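Local coordinates for protein Bacint_00347 (Bacteroides intestinalis DSM 17393, PDB 5MUM) that is a beta-propeller glycoside hydrolase that probably acts as a rhamnosidase, cleaving rhamnose-containing glycans, at residues 124-127 / 128-131. Residues are numbered along the deposited sequence; the frame is centred on the assembly and turned at random.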
loop_
_atom_site.group_PDB
_atom_site.type_symbol
_atom_site.label_atom_id
_atom_site.label_comp_id
_atom_site.label_asym_id
_atom_site.label_seq_id
_atom_site.Cartn_x
_atom_site.Cartn_y
_atom_site.Cartn_z
ATOM N N SER A 124 4.437 15.689 -13.278
ATOM C CA SER A 124 5.695 16.223 -13.794
ATOM C C SER A 124 5.409 17.036 -15.068
ATOM O O SER A 124 4.394 16.851 -15.755
ATOM C CB SER A 124 6.763 15.133 -14.047
ATOM O OG SER A 124 6.381 14.220 -15.052
ATOM N N THR A 125 6.291 17.986 -15.335
ATOM C CA THR A 125 6.132 18.894 -16.484
ATOM C C THR A 125 6.498 18.219 -17.797
ATOM O O THR A 125 6.117 18.697 -18.869
ATOM C CB THR A 125 6.997 20.130 -16.298
ATOM O OG1 THR A 125 8.327 19.739 -15.988
ATOM C CG2 THR A 125 6.470 20.923 -15.136
ATOM N N ALA A 126 7.246 17.125 -17.699
ATOM C CA ALA A 126 7.601 16.295 -18.838
ATOM C C ALA A 126 7.831 14.854 -18.382
ATOM O O ALA A 126 8.004 14.590 -17.185
ATOM C CB ALA A 126 8.867 16.832 -19.492
ATOM N N PRO A 127 7.807 13.907 -19.335
ATOM C CA PRO A 127 8.055 12.518 -18.973
ATOM C C PRO A 127 9.403 12.357 -18.304
ATOM O O PRO A 127 10.349 13.021 -18.701
ATOM C CB PRO A 127 8.064 11.801 -20.328
ATOM C CG PRO A 127 7.284 12.680 -21.238
ATOM C CD PRO A 127 7.604 14.061 -20.792
ATOM N N TYR A 128 9.481 11.501 -17.284
ATOM C CA TYR A 128 10.759 11.078 -16.689
ATOM C C TYR A 128 11.563 12.205 -16.075
ATOM O O TYR A 128 12.775 12.093 -15.998
ATOM C CB TYR A 128 11.622 10.283 -17.734
ATOM C CG TYR A 128 10.848 9.153 -18.360
ATOM C CD1 TYR A 128 10.377 8.116 -17.575
ATOM C CD2 TYR A 128 10.551 9.127 -19.720
ATOM C CE1 TYR A 128 9.634 7.062 -18.114
ATOM C CE2 TYR A 128 9.796 8.074 -20.276
ATOM C CZ TYR A 128 9.360 7.045 -19.462
ATOM O OH TYR A 128 8.603 5.996 -19.935
ATOM N N THR A 129 10.902 13.293 -15.720
ATOM C CA THR A 129 11.528 14.476 -15.210
ATOM C C THR A 129 11.055 14.826 -13.805
ATOM O O THR A 129 9.906 14.745 -13.535
ATOM C CB THR A 129 11.283 15.663 -16.197
ATOM O OG1 THR A 129 11.705 15.315 -17.526
ATOM C CG2 THR A 129 11.981 16.879 -15.718
ATOM N N LEU A 130 11.998 15.189 -12.950
ATOM C CA LEU A 130 11.762 15.495 -11.556
ATOM C C LEU A 130 11.445 16.960 -11.363
ATOM O O LEU A 130 12.199 17.671 -10.810
ATOM C CB LEU A 130 12.978 15.153 -10.737
ATOM C CG LEU A 130 13.536 13.761 -10.920
ATOM C CD1 LEU A 130 14.690 13.474 -9.991
ATOM C CD2 LEU A 130 12.446 12.733 -10.836
ATOM N N GLU A 131 10.389 17.398 -11.961
ATOM C CA GLU A 131 9.952 18.737 -11.879
ATOM C C GLU A 131 8.431 18.670 -11.889
ATOM O O GLU A 131 7.856 18.240 -12.807
ATOM C CB GLU A 131 10.491 19.502 -13.065
ATOM C CG GLU A 131 9.933 20.881 -13.273
ATOM C CD GLU A 131 10.840 21.935 -12.727
ATOM O OE1 GLU A 131 11.939 22.082 -13.217
ATOM O OE2 GLU A 131 10.463 22.595 -11.779
#
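P127 and Y128 are the two central residues of a type II beta turn, A126 to T129, a compact example of how side chains can reinforce a turn whose own backbone bond is weak. That bond, from T129 N to A126 O, is 3.5 Å long. Two hydroxyls brace the turn, one at the same acceptor and one at the next carbonyl. S124 OG reaches A126 O at 2.7 Å, above the carbonyl plane, and also bonds to L108. From the other limb T129 OG1 donates to P127 O at 2.9 Å, again above the plane of its acceptor; chi1 of -54° sets this hydroxyl anti to its own carbonyl carbon, facing back into the turn.

Along Y128, CB and CG lie against the P127 carbonyl group, CD2 packs on P127 CB at 3.7 Å, CE2 only grazes that same carbon, and OH ends in a hydrogen bond with Q53. A glycine in its place would probably leave P127 CB without its aromatic neighbour and Q53 without its phenolic partner.

Farther back, T125 N donates to E131 O at 3.0 Å, nearly in line with the carbonyl bond, closing the first part of the loop that follows strand 121-123. Beside this bond the two side chains cross obliquely, with T125 OG1 touching E131 CG at 3.4 Å. Hydroxyl-to-carbonyl bonds thus brace the turn and a backbone bond joins the limbs, while Y128 ties this surface loop of the propeller to strand 50-53 through Q53 and, by its carbonyl O, to K72 of strand 67-74.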